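Local structure of leucine aminopeptidase A1, chloroplastic (Solanum lycopersicum, 5D8N) at residues Asp88-Lys92 with Ser93-Val97; Ser113-Ser117 with Pro118-His122; Met463-Gly466 with Val467-Met470. The protein removes N-terminal amino acids, preferably leucine, from peptides as a magnesium-dependent homohexameric M17 aminopeptidase, and also acts as a protein-folding chaperone. The protein carries 1 engineered substitution. One frame throughout, in Å; residues are numbered along the deposited sequence. Where two conformers were deposited one is given.

Interaction 1: residues Asp88-Lys92 with Ser93-Val97; sequences DFSGK and SGQSV
Gln95 reaches back over the preceding loop and places its amide oxygen among the backbone N-H groups of Ser90 and Lys92. Two hydrogen bonds grip that oxygen. Ser90 N lies 3.0 Å from Gln95 OE1, with an N-H...O angle of 162°. Lys92 N lies 3.1 Å from Gln95 OE1. They use it differently, since Ser90 N is tilted only 19° from the carbonyl plane whereas Lys92 N stands well above it. The amide nitrogen is also occupied. Gln95 NE2 donates over 3.0 Å to water 1, which donates to Asp88 O at 2.8 Å and is hydrogen-bonded to Ser90 OG at 2.7 Å. With both ends held, rotation of the amide is restricted. An extended chain beyond CG (chi2 -170°) provides the length to span the loop.

The backbone of Gln95 closes a type II turn by donating from its N to Lys92 O at 3.0 Å; Gly94, with positive phi, takes the third place of that turn. Apolar packing lies beside the polar set, with Phe89 CB 3.3 Å from Val97 CG2. Polar backbone atoms also flank the Phe89 ring: Gln95 O lies at its edge, 3.4 Å from Phe89 CE1, and Gly91 N sits over the centre of one face.

Just upstream, Asp88 is the C-prime residue of the Schellman motif that ends helix 79-86. The loop runs from that helix into strand 96-101, outermost within this chain in the six-stranded sheet of the N-terminal domain, and backbone hydrogen bonds between Gln95 and Gly110 and between Val97 and Leu108 join it to strand 104-112.

Interaction 2: residues Ser113-Ser117 with Pro118-His122; sequences SSASS and PTSYH
Ser116 and Ser120 meet where a beta-alpha connection turns into its helix: strand 104-112 of the N-terminal domain ends, the chain passes a cis proline, and helix 119-134 sets off on the crossover to strand 139-144.

The hydrogen bonds centre on one carbonyl. Ser120 N donates to Ser116 O over 2.9 Å at an N-H...O angle of 157°, and the donor is tilted 16° from the carbonyl plane, good geometry for an i to i+4 bond. Ser120 OG is also modelled as donating to Ser116 O, its chi1 of -60° setting it beside its own backbone N; that bond is doubtful, because the hydroxyl is placed too close to a neighbour. Thr119 N approaches the same carbonyl at a poor angle and turns instead to water 2, which accepts from it at 3.1 Å. The water is also hydrogen-bonded to Ser116 OG at 2.7 Å, so it bridges the loop and the start of the helix. Two residues on from Ser120, His122 N donates to Pro118 O over 2.8 Å, an i to i+4 bond; Tyr121 N reaches the same carbonyl only weakly.

A cis peptide before Pro118 lies at the bend and brings Ser117 CA and Pro118 CA within 2.9 Å. Packing round it is tight: Ser117 CB is 3.4 Å from Pro118 CA.

Among the packing contacts, Pro118, Tyr121 and His122 lie on Ala161 of helix 152-170, and Tyr121 also touches Ser158. Across the bend itself, Ser117 presents its methylene to the phenol ring of Tyr121, near the ring plane, with Ser117 CB 3.5 Å from Tyr121 CE2 at the edge.

Interaction 3: residues Met463-Gly466 with Val467-Met470; sequences MKSG and VADM
The flat groups that meet between Ser465 and the 467-470 arm are peptide units, no ring taking part: the peptides ahead of Val467 and Ala468 both direct their N-H at the hydroxyl of Ser465. This makes an ST turn at the head of a tight reversal in the catalytic domain, the short arms 463-466 and 467-470 running nearly antiparallel.

Both bonds are close to straight. Val467 N donates to Ser465 OG over 3.1 Å with an N-H...O angle of 166°, and Ala468 N donates to Ser465 OG over 2.9 Å at 170°. The side chain can serve two successive peptides because OG is turned opposite its own backbone N, chi1 172°, which brings it beside the carbonyl carbon and the residues that follow. Ser465 OG has a further hydrogen bond to Glu380 OE1, on strand 378-380. Three partners therefore fix this oxygen, consistent with its proton going to the carboxylate.

Water 3 accepts from Ser465 N at 2.9 Å, on the side of the reversal away from Ser465 OG. It can also donate to Ala468 O at 3.1 Å, although more acceptors compete for the water than it has protons.

The packing ties the reversal to its surroundings. Val467 and Ala468 touch Ile370 of strand 370-372, and Asp469 OD2 is hydrogen-bonded to Ser178 OG of a neighbouring subunit, so the loop also takes part in the assembly. At the open end of the reversal, Met463, whose side chain is about 5 Å from that of Arg389, predicted to be an active-site residue, pairs with Ile471 through a backbone hydrogen bond. Beside it Met470 CA makes a CA-H...O contact with Met463 O at 3.4 Å.

How the interactions relate
Along the chain the three contacts follow in series, none nested in or crossing another, and each closes a bend within one continuous stretch. Interaction 1 links helix 79-86 to strand 96-101; the chain then turns back along strand 104-112, and interaction 2 leads out of that strand into helix 119-134. Both belong to the N-terminal domain, their centres about 15 Å apart without touching. Interaction 3 lies in the catalytic domain, in the loop leading from strand 450-452 to strand 470-471, packing on strands 370-372 and 378-380 and touching another subunit. Its centre is about 57 Å from that of interaction 1, across the centre of the chain, and about 48 Å from that of interaction 2.

Interaction 1: residues Asp88-Lys92 with Ser93-Val97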
ATOM      1  N   ASP A  88       5.957  -9.607 -47.167  1.00 31.24           N
ATOM      2  CA  ASP A  88       4.738 -10.241 -46.665  1.00 35.95           C
ATOM      3  C   ASP A  88       3.554  -9.260 -46.560  1.00 35.10           C
ATOM      4  O   ASP A  88       2.802  -9.286 -45.592  1.00 37.18           O
ATOM      5  CB  ASP A  88       5.039 -10.884 -45.307  1.00 41.78           C
ATOM      6  CG  ASP A  88       4.004 -11.911 -44.892  1.00 48.19           C
ATOM      7  OD1 ASP A  88       3.544 -12.677 -45.755  1.00 51.91           O
ATOM      8  OD2 ASP A  88       3.646 -11.950 -43.700  1.00 52.38           O
ATOM      9  N   PHE A  89       3.443  -8.318 -47.490  1.00 31.67           N
ATOM     10  CA  PHE A  89       2.319  -7.365 -47.484  1.00 31.73           C
ATOM     11  C   PHE A  89       1.188  -7.987 -48.290  1.00 32.16           C
ATOM     12  O   PHE A  89       1.388  -8.345 -49.446  1.00 36.00           O
ATOM     13  CB  PHE A  89       2.720  -6.038 -48.147  1.00 31.69           C
ATOM     14  CG  PHE A  89       1.615  -5.028 -48.225  1.00 33.08           C
ATOM     15  CD1 PHE A  89       1.309  -4.224 -47.143  1.00 33.61           C
ATOM     16  CD2 PHE A  89       0.885  -4.856 -49.383  1.00 33.83           C
ATOM     17  CE1 PHE A  89       0.261  -3.321 -47.198  1.00 31.41           C
ATOM     18  CE2 PHE A  89      -0.201  -3.989 -49.429  1.00 34.36           C
ATOM     19  CZ  PHE A  89      -0.498  -3.188 -48.347  1.00 31.79           C
ATOM     20  N   SER A  90       0.037  -8.195 -47.664  1.00 30.22           N
ATOM     21  CA  SER A  90      -1.136  -8.744 -48.353  1.00 34.32           C
ATOM     22  C   SER A  90      -2.359  -7.857 -48.104  1.00 38.68           C
ATOM     23  O   SER A  90      -3.497  -8.269 -48.330  1.00 40.57           O
ATOM     24  CB  SER A  90      -1.415 -10.172 -47.865  1.00 33.39           C
ATOM     25  OG  SER A  90      -1.671 -10.168 -46.471  1.00 36.94           O
ATOM     26  N   GLY A  91      -2.125  -6.621 -47.665  1.00 41.19           N
ATOM     27  CA  GLY A  91      -3.203  -5.642 -47.532  1.00 38.02           C
ATOM     28  C   GLY A  91      -3.950  -5.714 -46.216  1.00 36.91           C
ATOM     29  O   GLY A  91      -5.017  -5.122 -46.085  1.00 34.91           O
ATOM     30  N   LYS A  92      -3.380  -6.399 -45.230  1.00 40.39           N
ATOM     31  CA  LYS A  92      -3.996  -6.460 -43.902  1.00 43.74           C
ATOM     32  C   LYS A  92      -3.924  -5.110 -43.206  1.00 43.25           C
ATOM     33  O   LYS A  92      -3.021  -4.310 -43.469  1.00 39.48           O
ATOM     34  CB  LYS A  92      -3.353  -7.542 -43.024  1.00 46.06           C
ATOM     35  CG  LYS A  92      -3.543  -8.958 -43.554  1.00 57.12           C
ATOM     36  CD  LYS A  92      -2.881  -9.984 -42.645  1.00 69.31           C
ATOM     37  CE  LYS A  92      -3.117 -11.405 -43.145  1.00 79.72           C
ATOM     38  NZ  LYS A  92      -2.302 -12.393 -42.385  1.00 89.42           N
ATOM     39  N   SER A  93      -4.859  -4.882 -42.291  1.00 44.70           N
ATOM     40  CA  SER A  93      -4.989  -3.613 -41.596  1.00 43.71           C
ATOM     41  C   SER A  93      -3.738  -3.292 -40.786  1.00 40.33           C
ATOM     42  O   SER A  93      -3.133  -4.196 -40.232  1.00 40.06           O
ATOM     43  CB  SER A  93      -6.251  -3.646 -40.739  1.00 45.11           C
ATOM     44  OG  SER A  93      -6.375  -2.393 -40.104  1.00 61.77           O
ATOM     45  N   GLY A  94      -3.187  -2.094 -40.972  1.00 44.84           N
ATOM     46  CA  GLY A  94      -1.896  -1.721 -40.371  1.00 46.87           C
ATOM     47  C   GLY A  94      -0.636  -2.047 -41.182  1.00 43.74           C
ATOM     48  O   GLY A  94       0.474  -1.657 -40.828  1.00 38.24           O
ATOM     49  N   GLN A  95      -0.746  -2.868 -42.217  1.00 36.97           N
ATOM     50  CA  GLN A  95       0.442  -3.253 -42.966  1.00 32.54           C
ATOM     51  C   GLN A  95       0.782  -2.103 -43.894  1.00 31.82           C
ATOM     52  O   GLN A  95      -0.090  -1.386 -44.370  1.00 30.96           O
ATOM     53  CB  GLN A  95       0.173  -4.516 -43.788  1.00 32.57           C
ATOM     54  CG  GLN A  95       0.143  -5.799 -42.962  1.00 32.09           C
ATOM     55  CD  GLN A  95       0.106  -7.034 -43.837  1.00 34.90           C
ATOM     56  OE1 GLN A  95      -0.327  -6.981 -44.989  1.00 37.30           O
ATOM     57  NE2 GLN A  95       0.559  -8.155 -43.304  1.00 36.92           N
ATOM     58  N   SER A  96       2.043  -2.018 -44.283  1.00 31.03           N
ATOM     59  CA  SER A  96       2.433  -1.091 -45.330  1.00 30.13           C
ATOM     60  C   SER A  96       3.719  -1.529 -46.001  1.00 30.89           C
ATOM     61  O   SER A  96       4.496  -2.309 -45.432  1.00 28.67           O
ATOM     62  CB  SER A  96       2.573   0.313 -44.764  1.00 33.53           C
ATOM     63  OG  SER A  96       3.792   0.438 -44.069  1.00 35.35           O
ATOM     64  N   VAL A  97       3.864  -1.117 -47.258  0.59 29.13           N
ATOM     65  CA  VAL A  97       5.114  -1.251 -48.005  0.59 31.36           C
ATOM     66  C   VAL A  97       5.483   0.126 -48.534  0.59 29.41           C
ATOM     67  O   VAL A  97       4.588   0.867 -48.945  0.59 26.68           O
ATOM     68  CB  VAL A  97       4.946  -2.169 -49.236  0.59 34.12           C
ATOM     69  CG1 VAL A  97       6.152  -2.055 -50.157  0.59 40.05           C
ATOM     70  CG2 VAL A  97       4.782  -3.611 -48.799  0.59 33.83           C
TER
HETATM   71  O   HOH W   1       0.495 -10.658 -44.867  1.00 36.51           O

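Interaction 2: residues Ser113-Ser117 with Pro118-His122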
ATOM      1  N   SER A 113      -9.974  -6.263 -44.393  1.00 44.27           N
ATOM      2  CA  SER A 113     -11.241  -6.599 -45.037  1.00 54.05           C
ATOM      3  C   SER A 113     -12.400  -6.123 -44.154  1.00 62.70           C
ATOM      4  O   SER A 113     -12.349  -6.167 -42.919  1.00 59.64           O
ATOM      5  CB  SER A 113     -11.295  -8.109 -45.285  1.00 57.85           C
ATOM      6  OG  SER A 113     -11.327  -8.831 -44.063  1.00 55.50           O
ATOM      7  N   SER A 114     -13.417  -5.563 -44.788  1.00 74.02           N
ATOM      8  CA  SER A 114     -14.611  -5.147 -44.062  1.00 86.47           C
ATOM      9  C   SER A 114     -14.254  -4.120 -42.995  1.00 89.11           C
ATOM     10  O   SER A 114     -14.731  -4.202 -41.864  1.00 86.01           O
ATOM     11  CB  SER A 114     -15.312  -6.346 -43.401  1.00 91.32           C
ATOM     12  OG  SER A 114     -15.751  -7.309 -44.345  1.00 87.39           O
ATOM     13  N   ALA A 115     -13.442  -3.134 -43.352  1.00 87.34           N
ATOM     14  CA  ALA A 115     -13.239  -2.023 -42.438  1.00 83.99           C
ATOM     15  C   ALA A 115     -14.211  -0.844 -42.641  1.00 71.93           C
ATOM     16  O   ALA A 115     -14.559  -0.422 -43.754  1.00 61.76           O
ATOM     17  CB  ALA A 115     -11.786  -1.580 -42.455  1.00 88.35           C
ATOM     18  N   SER A 116     -14.696  -0.349 -41.508  1.00 65.35           N
ATOM     19  CA  SER A 116     -15.742   0.657 -41.504  1.00 64.22           C
ATOM     20  C   SER A 116     -15.168   2.022 -41.874  1.00 60.73           C
ATOM     21  O   SER A 116     -14.097   2.404 -41.399  1.00 58.77           O
ATOM     22  CB  SER A 116     -16.417   0.691 -40.133  1.00 67.15           C
ATOM     23  OG  SER A 116     -15.549   1.190 -39.124  1.00 67.24           O
ATOM     24  N   SER A 117     -15.928   2.773 -42.660  1.00 47.89           N
ATOM     25  CA  SER A 117     -15.716   4.199 -42.770  1.00 49.21           C
ATOM     26  C   SER A 117     -16.474   5.023 -41.700  1.00 45.85           C
ATOM     27  O   SER A 117     -17.587   4.681 -41.289  1.00 41.84           O
ATOM     28  CB  SER A 117     -16.143   4.626 -44.170  1.00 50.28           C
ATOM     29  OG  SER A 117     -17.508   4.951 -44.148  1.00 57.55           O
ATOM     30  N   PRO A 118     -15.891   6.154 -41.271  1.00 34.05           N
ATOM     31  CA  PRO A 118     -14.726   6.778 -41.891  1.00 32.82           C
ATOM     32  C   PRO A 118     -13.388   6.247 -41.392  1.00 30.05           C
ATOM     33  O   PRO A 118     -12.336   6.734 -41.820  1.00 27.63           O
ATOM     34  CB  PRO A 118     -14.905   8.256 -41.532  1.00 33.67           C
ATOM     35  CG  PRO A 118     -15.582   8.214 -40.191  1.00 35.94           C
ATOM     36  CD  PRO A 118     -16.499   7.017 -40.239  1.00 33.26           C
ATOM     37  N   THR A 119     -13.427   5.384 -40.386  1.00 28.11           N
ATOM     38  CA  THR A 119     -12.212   5.100 -39.622  1.00 30.57           C
ATOM     39  C   THR A 119     -11.089   4.542 -40.502  1.00 25.44           C
ATOM     40  O   THR A 119      -9.934   4.966 -40.385  1.00 21.50           O
ATOM     41  CB  THR A 119     -12.505   4.178 -38.410  1.00 37.38           C
ATOM     42  OG1 THR A 119     -13.244   4.923 -37.427  1.00 36.80           O
ATOM     43  CG2 THR A 119     -11.185   3.704 -37.722  1.00 38.78           C
ATOM     44  N   SER A 120     -11.452   3.699 -41.468  1.00 24.71           N
ATOM     45  CA  SER A 120     -10.473   3.094 -42.362  1.00 28.29           C
ATOM     46  C   SER A 120      -9.774   4.178 -43.155  1.00 29.50           C
ATOM     47  O   SER A 120      -8.582   4.061 -43.429  1.00 27.38           O
ATOM     48  CB  SER A 120     -11.123   2.118 -43.336  1.00 33.22           C
ATOM     49  OG  SER A 120     -11.759   1.088 -42.610  1.00 39.30           O
ATOM     50  N   TYR A 121     -10.549   5.165 -43.598  1.00 27.35           N
ATOM     51  CA  TYR A 121     -10.003   6.204 -44.465  1.00 25.53           C
ATOM     52  C   TYR A 121      -9.263   7.281 -43.672  1.00 25.15           C
ATOM     53  O   TYR A 121      -8.190   7.715 -44.114  1.00 22.91           O
ATOM     54  CB  TYR A 121     -11.099   6.829 -45.317  1.00 26.92           C
ATOM     55  CG  TYR A 121     -11.800   5.814 -46.183  1.00 31.66           C
ATOM     56  CD1 TYR A 121     -11.068   5.004 -47.049  1.00 36.71           C
ATOM     57  CD2 TYR A 121     -13.128   5.484 -45.938  1.00 34.51           C
ATOM     58  CE1 TYR A 121     -11.672   4.008 -47.797  1.00 39.15           C
ATOM     59  CE2 TYR A 121     -13.750   4.494 -46.682  1.00 40.55           C
ATOM     60  CZ  TYR A 121     -13.011   3.763 -47.602  1.00 42.62           C
ATOM     61  OH  TYR A 121     -13.587   2.766 -48.346  1.00 47.45           O
ATOM     62  N   HIS A 122      -9.702   7.528 -42.431  1.00 22.09           N
ATOM     63  CA  HIS A 122      -8.869   8.245 -41.471  1.00 22.89           C
ATOM     64  C   HIS A 122      -7.501   7.590 -41.305  1.00 23.30           C
ATOM     65  O   HIS A 122      -6.476   8.273 -41.362  1.00 22.08           O
ATOM     66  CB  HIS A 122      -9.511   8.298 -40.097  1.00 23.54           C
ATOM     67  CG  HIS A 122     -10.743   9.136 -40.057  1.00 23.16           C
ATOM     68  ND1 HIS A 122     -11.681   9.025 -39.059  1.00 27.04           N
ATOM     69  CD2 HIS A 122     -11.148  10.152 -40.845  1.00 23.12           C
ATOM     70  CE1 HIS A 122     -12.599   9.964 -39.209  1.00 24.87           C
ATOM     71  NE2 HIS A 122     -12.314  10.640 -40.307  1.00 25.45           N
TER
HETATM   72  O   HOH W   2     -15.602   3.891 -38.752  1.00 34.84           O

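Interaction 3: residues Met463-Gly466 with Val467-Met470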
ATOM      1  N   MET A 463     -25.028   7.625  -2.294  1.00 22.32           N
ATOM      2  CA  MET A 463     -24.524   8.991  -2.326  1.00 22.45           C
ATOM      3  C   MET A 463     -25.127   9.880  -1.229  1.00 24.38           C
ATOM      4  O   MET A 463     -24.964  11.094  -1.256  1.00 25.06           O
ATOM      5  CB  MET A 463     -24.798   9.600  -3.711  1.00 21.38           C
ATOM      6  CG  MET A 463     -24.093   8.881  -4.853  1.00 19.57           C
ATOM      7  SD  MET A 463     -22.299   9.027  -4.799  1.00 20.93           S
ATOM      8  CE  MET A 463     -22.018  10.653  -5.486  1.00 21.01           C
ATOM      9  N   LYS A 464     -25.896   9.297  -0.321  1.00 25.36           N
ATOM     10  CA  LYS A 464     -26.554  10.059   0.753  1.00 27.37           C
ATOM     11  C   LYS A 464     -25.499  10.578   1.720  1.00 23.38           C
ATOM     12  O   LYS A 464     -24.492   9.922   1.954  1.00 21.49           O
ATOM     13  CB  LYS A 464     -27.499   9.165   1.550  1.00 35.49           C
ATOM     14  CG  LYS A 464     -28.869   9.069   0.899  1.00 48.48           C
ATOM     15  N   SER A 465     -25.738  11.765   2.258  1.00 21.55           N
ATOM     16  CA  SER A 465     -24.870  12.356   3.266  1.00 22.29           C
ATOM     17  C   SER A 465     -25.635  12.299   4.575  1.00 22.01           C
ATOM     18  O   SER A 465     -26.851  12.395   4.568  1.00 21.69           O
ATOM     19  CB  SER A 465     -24.557  13.819   2.924  1.00 20.94           C
ATOM     20  OG  SER A 465     -23.871  14.488   3.971  1.00 19.11           O
ATOM     21  N   GLY A 466     -24.906  12.261   5.681  1.00 20.61           N
ATOM     22  CA  GLY A 466     -25.505  12.366   7.001  1.00 20.31           C
ATOM     23  C   GLY A 466     -25.754  13.789   7.462  1.00 21.93           C
ATOM     24  O   GLY A 466     -26.486  13.981   8.472  1.00 20.75           O
ATOM     25  N   VAL A 467     -25.281  14.772   6.683  0.59 21.15           N
ATOM     26  CA  VAL A 467     -25.478  16.190   7.008  0.59 21.10           C
ATOM     27  C   VAL A 467     -25.971  17.051   5.848  0.59 21.87           C
ATOM     28  O   VAL A 467     -26.742  18.003   6.053  0.59 22.83           O
ATOM     29  CB  VAL A 467     -24.206  16.820   7.599  0.59 22.48           C
ATOM     30  CG1 VAL A 467     -23.959  16.319   9.009  0.59 24.25           C
ATOM     31  CG2 VAL A 467     -22.994  16.487   6.738  0.59 24.49           C
ATOM     32  N   ALA A 468     -25.524  16.751   4.630  1.00 21.33           N
ATOM     33  CA  ALA A 468     -25.884  17.553   3.452  1.00 20.81           C
ATOM     34  C   ALA A 468     -26.891  16.816   2.581  1.00 20.06           C
ATOM     35  O   ALA A 468     -27.299  15.720   2.921  1.00 19.98           O
ATOM     36  CB  ALA A 468     -24.634  17.920   2.635  1.00 21.84           C
ATOM     37  N   ASP A 469     -27.282  17.398   1.449  1.00 19.07           N
ATOM     38  CA  ASP A 469     -28.169  16.700   0.505  1.00 20.67           C
ATOM     39  C   ASP A 469     -27.477  15.476  -0.091  1.00 21.40           C
ATOM     40  O   ASP A 469     -28.138  14.556  -0.499  1.00 22.82           O
ATOM     41  CB  ASP A 469     -28.677  17.622  -0.628  1.00 21.21           C
ATOM     42  CG  ASP A 469     -29.610  18.731  -0.139  1.00 23.94           C
ATOM     43  OD1 ASP A 469     -30.127  18.664   0.999  1.00 22.02           O
ATOM     44  OD2 ASP A 469     -29.631  19.794  -0.791  1.00 27.01           O
ATOM     45  N   MET A 470     -26.173  15.535  -0.307  1.00 21.00           N
ATOM     46  CA  MET A 470     -25.476  14.454  -0.979  1.00 20.59           C
ATOM     47  C   MET A 470     -24.007  14.586  -0.676  1.00 20.62           C
ATOM     48  O   MET A 470     -23.553  15.653  -0.255  1.00 20.88           O
ATOM     49  CB  MET A 470     -25.695  14.486  -2.485  1.00 20.24           C
ATOM     50  CG  MET A 470     -24.982  15.641  -3.196  1.00 21.65           C
ATOM     51  SD  MET A 470     -25.674  16.045  -4.839  1.00 22.59           S
ATOM     52  CE  MET A 470     -27.165  16.915  -4.413  1.00 24.84           C
TER
HETATM   53  O   HOH W   3     -28.315  12.966   1.826  1.00 31.10           O